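Local coordinates for hypothetical protein Atu1826 (Agrobacterium tumefaciens, PDB 2I3D) that is of unknown function but has the alpha/beta-hydrolase fold and is probably a hydrolase, related in sequence to X-Pro dipeptidyl-peptidases of family S15, at residues H99-D112 / F131-E145. Sequence-based numbering, arbitrary orientation. Where two conformers were deposited one is given.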
ATOM      1  N   HIS B  99       7.417  17.217 -11.111  1.00 21.69           N
ATOM      2  CA  HIS B  99       6.606  17.793 -10.047  1.00 20.68           C
ATOM      3  C   HIS B  99       5.125  17.579 -10.294  1.00 19.83           C
ATOM      4  O   HIS B  99       4.352  17.553  -9.339  1.00 22.09           O
ATOM      5  CB  HIS B  99       6.882  19.289  -9.878  1.00 21.92           C
ATOM      6  CG  HIS B  99       5.960  19.951  -8.895  1.00 24.32           C
ATOM      7  ND1 HIS B  99       4.794  20.591  -9.272  1.00 26.99           N
ATOM      8  CD2 HIS B  99       6.004  20.014  -7.541  1.00 26.33           C
ATOM      9  CE1 HIS B  99       4.165  21.030  -8.189  1.00 25.87           C
ATOM     10  NE2 HIS B  99       4.888  20.709  -7.129  1.00 26.30           N
ATOM     11  N   GLY B 100       4.709  17.379 -11.540  1.00 18.42           N
ATOM     12  CA  GLY B 100       3.280  17.118 -11.782  1.00 18.21           C
ATOM     13  C   GLY B 100       2.888  17.236 -13.234  1.00 17.99           C
ATOM     14  O   GLY B 100       2.041  16.500 -13.704  1.00 18.19           O
ATOM     15  N   ALA B 101       3.473  18.194 -13.968  1.00 18.32           N
ATOM     16  CA  ALA B 101       3.098  18.341 -15.385  1.00 18.41           C
ATOM     17  C   ALA B 101       3.197  17.036 -16.191  1.00 18.73           C
ATOM     18  O   ALA B 101       2.298  16.691 -16.989  1.00 19.35           O
ATOM     19  CB  ALA B 101       3.933  19.436 -16.050  1.00 19.05           C
ATOM     20  N   GLY B 102       4.299  16.310 -16.005  1.00 17.97           N
ATOM     21  CA  GLY B 102       4.453  15.048 -16.745  1.00 17.94           C
ATOM     22  C   GLY B 102       3.393  14.018 -16.370  1.00 16.69           C
ATOM     23  O   GLY B 102       2.885  13.277 -17.206  1.00 17.65           O
ATOM     24  N   GLU B 103       3.053  13.962 -15.088  1.00 15.15           N
ATOM     25  CA  GLU B 103       2.110  12.952 -14.638  1.00 14.19           C
ATOM     26  C   GLU B 103       0.711  13.280 -15.120  1.00 14.01           C
ATOM     27  O   GLU B 103      -0.056  12.367 -15.478  1.00 13.40           O
ATOM     28  CB  GLU B 103       2.197  12.800 -13.112  1.00 13.53           C
ATOM     29  CG  GLU B 103       3.528  12.056 -12.703  1.00 13.99           C
ATOM     30  CD  GLU B 103       4.708  13.002 -12.589  1.00 15.32           C
ATOM     31  OE1 GLU B 103       4.495  14.158 -12.167  1.00 18.08           O
ATOM     32  OE2 GLU B 103       5.845  12.584 -12.878  1.00 16.95           O
ATOM     33  N   LEU B 104       0.404  14.590 -15.222  1.00 14.71           N
ATOM     34  CA  LEU B 104      -0.851  14.983 -15.835  1.00 15.38           C
ATOM     35  C   LEU B 104      -0.875  14.559 -17.319  1.00 15.84           C
ATOM     36  O   LEU B 104      -1.877  14.030 -17.781  1.00 16.39           O
ATOM     37  CB  LEU B 104      -1.085  16.500 -15.721  1.00 15.67           C
ATOM     38  CG  LEU B 104      -2.360  17.003 -16.414  1.00 15.47           C
ATOM     39  CD1 LEU B 104      -3.640  16.353 -15.903  1.00 14.89           C
ATOM     40  CD2 LEU B 104      -2.460  18.534 -16.236  1.00 17.58           C
ATOM     41  N   SER B 105       0.240  14.731 -18.033  1.00 16.98           N
ATOM     42  CA  SER B 105       0.322  14.281 -19.430  1.00 17.04           C
ATOM     43  C   SER B 105       0.143  12.785 -19.543  1.00 16.99           C
ATOM     44  O   SER B 105      -0.579  12.320 -20.438  1.00 16.40           O
ATOM     45  CB  SER B 105       1.636  14.726 -20.070  1.00 17.88           C
ATOM     46  OG  SER B 105       1.560  16.146 -20.147  1.00 19.68           O
ATOM     47  N   ASP B 106       0.753  12.033 -18.601  1.00 16.80           N
ATOM     48  CA  ASP B 106       0.558  10.587 -18.547  1.00 16.16           C
ATOM     49  C   ASP B 106      -0.917  10.210 -18.407  1.00 15.53           C
ATOM     50  O   ASP B 106      -1.415   9.340 -19.115  1.00 16.50           O
ATOM     51  CB  ASP B 106       1.311   9.973 -17.353  1.00 15.72           C
ATOM     52  CG  ASP B 106       2.828  10.077 -17.497  1.00 18.32           C
ATOM     53  OD1 ASP B 106       3.292  10.325 -18.652  1.00 19.07           O
ATOM     54  OD2 ASP B 106       3.547   9.931 -16.453  1.00 20.52           O
ATOM     55  N   ALA B 107      -1.614  10.867 -17.469  1.00 15.08           N
ATOM     56  CA  ALA B 107      -3.044  10.582 -17.242  1.00 14.73           C
ATOM     57  C   ALA B 107      -3.910  10.909 -18.479  1.00 14.65           C
ATOM     58  O   ALA B 107      -4.828  10.176 -18.822  1.00 14.58           O
ATOM     59  CB  ALA B 107      -3.541  11.385 -15.985  1.00 14.33           C
ATOM     60  N   ALA B 108      -3.615  12.026 -19.144  1.00 16.95           N
ATOM     61  CA  ALA B 108      -4.294  12.368 -20.393  1.00 17.33           C
ATOM     62  C   ALA B 108      -4.058  11.314 -21.478  1.00 17.70           C
ATOM     63  O   ALA B 108      -5.002  10.930 -22.166  1.00 17.58           O
ATOM     64  CB  ALA B 108      -3.829  13.747 -20.864  1.00 17.23           C
ATOM     65  N   SER B 109      -2.814  10.831 -21.598  1.00 18.46           N
ATOM     66  CA  SER B 109      -2.474   9.766 -22.548  1.00 19.73           C
ATOM     67  C   SER B 109      -3.190   8.487 -22.221  1.00 19.23           C
ATOM     68  O   SER B 109      -3.659   7.766 -23.122  1.00 19.63           O
ATOM     69  CB  SER B 109      -0.977   9.477 -22.582  1.00 20.21           C
ATOM     70  OG  SER B 109      -0.289  10.497 -23.271  1.00 25.69           O
ATOM     71  N   ALA B 110      -3.261   8.194 -20.932  1.00 18.06           N
ATOM     72  CA  ALA B 110      -3.995   7.011 -20.465  1.00 17.80           C
ATOM     73  C   ALA B 110      -5.467   7.062 -20.821  1.00 17.38           C
ATOM     74  O   ALA B 110      -6.016   6.105 -21.378  1.00 18.93           O
ATOM     75  CB  ALA B 110      -3.830   6.830 -18.921  1.00 17.32           C
ATOM     76  N   LEU B 111      -6.100   8.210 -20.540  1.00 17.14           N
ATOM     77  CA  LEU B 111      -7.508   8.409 -20.891  1.00 17.70           C
ATOM     78  C   LEU B 111      -7.741   8.342 -22.410  1.00 18.70           C
ATOM     79  O   LEU B 111      -8.684   7.681 -22.864  1.00 19.35           O
ATOM     80  CB  LEU B 111      -8.052   9.717 -20.299  1.00 17.77           C
ATOM     81  CG  LEU B 111      -9.566   9.911 -20.497  1.00 16.92           C
ATOM     82  CD1 LEU B 111     -10.482   8.676 -20.137  1.00 17.00           C
ATOM     83  CD2 LEU B 111     -10.003  11.149 -19.711  1.00 17.53           C
ATOM     84  N   ASP B 112      -6.832   8.951 -23.170  1.00 20.01           N
ATOM     85  CA  ASP B 112      -6.921   8.883 -24.662  1.00 21.80           C
ATOM     86  C   ASP B 112      -6.858   7.429 -25.143  1.00 22.71           C
ATOM     87  O   ASP B 112      -7.618   7.005 -26.048  1.00 24.30           O
ATOM     88  CB  ASP B 112      -5.767   9.657 -25.314  1.00 21.74           C
ATOM     89  CG  ASP B 112      -5.891  11.168 -25.168  1.00 22.70           C
ATOM     90  OD1 ASP B 112      -6.966  11.716 -24.810  1.00 23.50           O
ATOM     91  OD2 ASP B 112      -4.880  11.827 -25.465  1.00 24.31           O
ATOM     92  N   PHE B 131      -1.282  12.479  -4.073  1.00 11.27           N
ATOM     93  CA  PHE B 131      -0.818  13.173  -5.294  1.00 11.67           C
ATOM     94  C   PHE B 131      -1.738  12.833  -6.502  1.00 10.57           C
ATOM     95  O   PHE B 131      -2.039  13.693  -7.338  1.00 11.75           O
ATOM     96  CB  PHE B 131       0.627  12.764  -5.551  1.00 10.98           C
ATOM     97  CG  PHE B 131       1.199  13.219  -6.889  1.00 11.64           C
ATOM     98  CD1 PHE B 131       1.889  14.412  -6.986  1.00 13.27           C
ATOM     99  CD2 PHE B 131       1.179  12.362  -7.980  1.00 13.37           C
ATOM    100  CE1 PHE B 131       2.480  14.771  -8.199  1.00 12.16           C
ATOM    101  CE2 PHE B 131       1.768  12.707  -9.196  1.00 13.47           C
ATOM    102  CZ  PHE B 131       2.399  13.908  -9.302  1.00 13.17           C
ATOM    103  N   GLY B 132      -2.181  11.571  -6.593  1.00 10.53           N
ATOM    104  CA  GLY B 132      -3.105  11.159  -7.635  1.00  9.47           C
ATOM    105  C   GLY B 132      -4.406  11.971  -7.664  1.00  9.33           C
ATOM    106  O   GLY B 132      -4.967  12.151  -8.739  1.00 10.78           O
ATOM    107  N   ALA B 133      -4.881  12.454  -6.495  1.00  8.75           N
ATOM    108  CA  ALA B 133      -6.124  13.245  -6.470  1.00  9.55           C
ATOM    109  C   ALA B 133      -5.831  14.613  -7.100  1.00 10.40           C
ATOM    110  O   ALA B 133      -6.719  15.233  -7.718  1.00 11.27           O
ATOM    111  CB  ALA B 133      -6.608  13.428  -5.038  1.00  9.65           C
ATOM    112  N   TRP B 134      -4.626  15.144  -6.862  1.00 10.31           N
ATOM    113  CA  TRP B 134      -4.272  16.439  -7.488  1.00 11.01           C
ATOM    114  C   TRP B 134      -4.180  16.311  -9.010  1.00 11.39           C
ATOM    115  O   TRP B 134      -4.757  17.142  -9.782  1.00 11.47           O
ATOM    116  CB  TRP B 134      -2.960  16.939  -6.865  1.00 11.08           C
ATOM    117  CG  TRP B 134      -2.450  18.258  -7.381  1.00 12.36           C
ATOM    118  CD1 TRP B 134      -3.078  19.477  -7.331  1.00 14.13           C
ATOM    119  CD2 TRP B 134      -1.179  18.470  -8.007  1.00 12.34           C
ATOM    120  NE1 TRP B 134      -2.271  20.450  -7.936  1.00 13.07           N
ATOM    121  CE2 TRP B 134      -1.094  19.856  -8.332  1.00 12.56           C
ATOM    122  CE3 TRP B 134      -0.118  17.611  -8.375  1.00 12.16           C
ATOM    123  CZ2 TRP B 134       0.035  20.401  -8.965  1.00 12.49           C
ATOM    124  CZ3 TRP B 134       0.986  18.141  -8.973  1.00 14.97           C
ATOM    125  CH2 TRP B 134       1.075  19.516  -9.265  1.00 13.81           C
ATOM    126  N   ILE B 135      -3.427  15.298  -9.483  1.00 11.81           N
ATOM    127  CA  ILE B 135      -3.455  15.028 -10.930  1.00 11.51           C
ATOM    128  C   ILE B 135      -4.891  14.770 -11.452  1.00 10.76           C
ATOM    129  O   ILE B 135      -5.298  15.302 -12.504  1.00 11.58           O
ATOM    130  CB  ILE B 135      -2.528  13.859 -11.304  1.00 10.91           C
ATOM    131  CG1 ILE B 135      -1.091  14.100 -10.767  1.00 12.27           C
ATOM    132  CG2 ILE B 135      -2.586  13.596 -12.854  1.00 10.38           C
ATOM    133  CD1 ILE B 135      -0.362  15.286 -11.473  1.00 14.40           C
ATOM    134  N   GLY B 136      -5.691  14.001 -10.694  1.00 11.92           N
ATOM    135  CA  GLY B 136      -7.038  13.702 -11.127  1.00  9.84           C
ATOM    136  C   GLY B 136      -7.906  14.940 -11.306  1.00 10.69           C
ATOM    137  O   GLY B 136      -8.667  15.058 -12.287  1.00 12.27           O
HETATM  138  N   MSE B 137      -7.799  15.863 -10.363  1.00  9.96           N
HETATM  139  CA  MSE B 137      -8.634  17.065 -10.455  0.70 11.21           C
HETATM  140  C   MSE B 137      -8.153  17.979 -11.595  1.00 11.44           C
HETATM  141  O   MSE B 137      -8.966  18.702 -12.192  1.00 12.89           O
HETATM  142  CB  MSE B 137      -8.799  17.770  -9.101  0.70 11.51           C
HETATM  143  CG  MSE B 137      -9.503  16.858  -8.071  0.70 11.36           C
HETATM  144 SE   MSE B 137     -10.139  17.739  -6.479  0.52 13.58          SE
HETATM  145  CE  MSE B 137     -11.831  18.423  -7.213  0.70 12.63           C
ATOM    146  N   GLN B 138      -6.849  17.939 -11.901  1.00 11.33           N
ATOM    147  CA  GLN B 138      -6.345  18.689 -13.041  1.00 13.04           C
ATOM    148  C   GLN B 138      -6.905  18.051 -14.333  1.00 13.27           C
ATOM    149  O   GLN B 138      -7.289  18.753 -15.288  1.00 14.85           O
ATOM    150  CB  GLN B 138      -4.824  18.675 -13.057  1.00 12.60           C
ATOM    151  CG  GLN B 138      -4.209  19.527 -11.946  1.00 12.92           C
ATOM    152  CD  GLN B 138      -2.683  19.476 -12.003  1.00 15.93           C
ATOM    153  OE1 GLN B 138      -2.061  20.040 -12.926  1.00 16.44           O
ATOM    154  NE2 GLN B 138      -2.081  18.744 -11.046  1.00 15.39           N
ATOM    155  N   LEU B 139      -6.966  16.724 -14.374  1.00 13.08           N
ATOM    156  CA  LEU B 139      -7.484  16.073 -15.589  1.00 14.74           C
ATOM    157  C   LEU B 139      -8.982  16.416 -15.755  1.00 14.92           C
ATOM    158  O   LEU B 139      -9.453  16.729 -16.859  1.00 16.23           O
ATOM    159  CB  LEU B 139      -7.270  14.568 -15.514  1.00 15.61           C
ATOM    160  CG  LEU B 139      -7.692  13.771 -16.755  1.00 16.40           C
ATOM    161  CD1 LEU B 139      -6.765  14.106 -17.942  1.00 18.84           C
ATOM    162  CD2 LEU B 139      -7.667  12.276 -16.425  1.00 18.29           C
ATOM    163  N   LEU B 140      -9.715  16.377 -14.639  1.00 15.18           N
ATOM    164  CA  LEU B 140     -11.123  16.765 -14.589  1.00 15.87           C
ATOM    165  C   LEU B 140     -11.332  18.147 -15.199  1.00 17.34           C
ATOM    166  O   LEU B 140     -12.208  18.350 -16.045  1.00 16.95           O
ATOM    167  CB  LEU B 140     -11.546  16.796 -13.110  1.00 16.13           C
ATOM    168  CG  LEU B 140     -12.919  17.404 -12.755  1.00 16.22           C
ATOM    169  CD1 LEU B 140     -13.987  16.456 -13.211  1.00 17.27           C
ATOM    170  CD2 LEU B 140     -13.051  17.658 -11.276  1.00 16.89           C
HETATM  171  N   MSE B 141     -10.510  19.092 -14.777  1.00 18.54           N
HETATM  172  CA  MSE B 141     -10.615  20.469 -15.271  1.00 20.08           C
HETATM  173  C   MSE B 141     -10.456  20.548 -16.802  1.00 21.79           C
HETATM  174  O   MSE B 141     -11.144  21.345 -17.448  1.00 23.28           O
HETATM  175  CB  MSE B 141      -9.579  21.343 -14.532  1.00 20.02           C
HETATM  176  CG  MSE B 141      -9.846  22.832 -14.558  1.00 20.08           C
HETATM  177 SE   MSE B 141     -11.541  23.312 -13.667  0.75 21.71          SE
HETATM  178  CE  MSE B 141     -11.608  25.040 -14.589  1.00 21.37           C
ATOM    179  N   ARG B 142      -9.598  19.693 -17.371  1.00 22.20           N
ATOM    180  CA  ARG B 142      -9.285  19.711 -18.814  0.60 23.53           C
ATOM    181  C   ARG B 142     -10.227  18.915 -19.710  1.00 23.50           C
ATOM    182  O   ARG B 142     -10.246  19.104 -20.934  1.00 24.61           O
ATOM    183  CB  ARG B 142      -7.897  19.129 -19.045  0.60 23.87           C
ATOM    184  CG  ARG B 142      -6.813  19.866 -18.343  0.60 26.42           C
ATOM    185  CD  ARG B 142      -5.505  19.638 -19.034  0.60 30.76           C
ATOM    186  NE  ARG B 142      -4.655  20.810 -18.871  0.60 29.34           N
ATOM    187  CZ  ARG B 142      -3.364  20.834 -19.170  0.60 41.11           C
ATOM    188  NH1 ARG B 142      -2.770  19.736 -19.639  0.60 30.94           N
ATOM    189  NH2 ARG B 142      -2.668  21.947 -18.988  0.60 31.01           N
ATOM    190  N   ARG B 143     -10.981  17.986 -19.126  1.00 22.25           N
ATOM    191  CA  ARG B 143     -11.680  17.010 -19.911  1.00 21.61           C
ATOM    192  C   ARG B 143     -13.175  17.050 -19.622  1.00 22.92           C
ATOM    193  O   ARG B 143     -13.623  16.483 -18.603  1.00 22.70           O
ATOM    194  CB  ARG B 143     -11.115  15.602 -19.655  1.00 22.33           C
ATOM    195  CG  ARG B 143      -9.636  15.448 -20.032  1.00 23.61           C
ATOM    196  CD  ARG B 143      -9.447  15.483 -21.551  1.00 26.25           C
ATOM    197  NE  ARG B 143      -9.688  14.171 -22.126  1.00 26.04           N
ATOM    198  CZ  ARG B 143      -8.759  13.379 -22.642  1.00 23.46           C
ATOM    199  NH1 ARG B 143      -9.120  12.198 -23.119  1.00 23.12           N
ATOM    200  NH2 ARG B 143      -7.489  13.755 -22.697  1.00 24.54           N
ATOM    201  N   PRO B 144     -13.964  17.695 -20.527  1.00 23.02           N
ATOM    202  CA  PRO B 144     -15.390  17.898 -20.238  1.00 22.78           C
ATOM    203  C   PRO B 144     -16.177  16.590 -20.062  1.00 21.62           C
ATOM    204  O   PRO B 144     -17.239  16.607 -19.459  1.00 22.38           O
ATOM    205  CB  PRO B 144     -15.906  18.703 -21.466  1.00 23.20           C
ATOM    206  CG  PRO B 144     -14.889  18.516 -22.507  1.00 25.59           C
ATOM    207  CD  PRO B 144     -13.571  18.270 -21.835  1.00 23.53           C
ATOM    208  N   GLU B 145     -15.673  15.479 -20.585  1.00 20.23           N
ATOM    209  CA  GLU B 145     -16.396  14.219 -20.491  1.00 19.72           C
ATOM    210  C   GLU B 145     -16.355  13.627 -19.057  1.00 18.83           C
ATOM    211  O   GLU B 145     -17.071  12.641 -18.758  1.00 19.70           O
ATOM    212  CB  GLU B 145     -15.915  13.192 -21.554  1.00 20.08           C
ATOM    213  CG  GLU B 145     -14.481  12.674 -21.337  1.00 20.39           C
ATOM    214  CD  GLU B 145     -13.367  13.544 -21.965  1.00 21.94           C
ATOM    215  OE1 GLU B 145     -13.513  14.768 -22.116  1.00 22.89           O
ATOM    216  OE2 GLU B 145     -12.310  12.981 -22.305  1.00 25.41           O
TER
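Leu-104 of helix 101-112 packs as a knob into a hole formed by Ile-135, Gln-138, Leu-139 and Arg-142 of helix 131-142. Its two methyls divide the work: CD1 reaches the backbone, 3.7 Å from Leu-139 N, whereas CD2 lies against one face of the Arg-142 guanidinium, 3.6 Å from NH1, and beside the amide oxygen of Gln-138. Leu-139 returns the arrangement, entering the space between Leu-104, Ala-107, Ala-108 and Leu-111, with CD1 3.9 Å from Ala-108 CA. The axes of the two helices come within 9.5 Å and cross at -61°, with Ala-107 and Ala-108 at the interface.

Beyond the end of helix 131-142, Arg-143, its chain bent at chi2 and chi3, presents one guanidinium face to Leu-111 CD2. From there NH1 donates to Asp-112 OD1 at 2.8 Å, tilted 21° from the guanidinium plane, and NH2 adds a weak bond to the same oxygen. On another edge, NE makes a nearly straight, in-plane bond of 2.9 Å to Glu-145 OE2. Two carboxylates thus restrain the guanidinium's rotation.

At the other end, Ile-135 CD1 meets Gly-100 O, and His-99 O approaches the edges of the Phe-131 and Trp-134 rings.

Helix 131-142 follows strand 124-129 through a probable nucleophile elbow. Both helices lie on the same side of the central sheet, where Ala-107, Leu-111 and Ile-135 rest on strand 49-53, Ala-110 covers strand 81-85, and Leu-140 packs on strand 146-152.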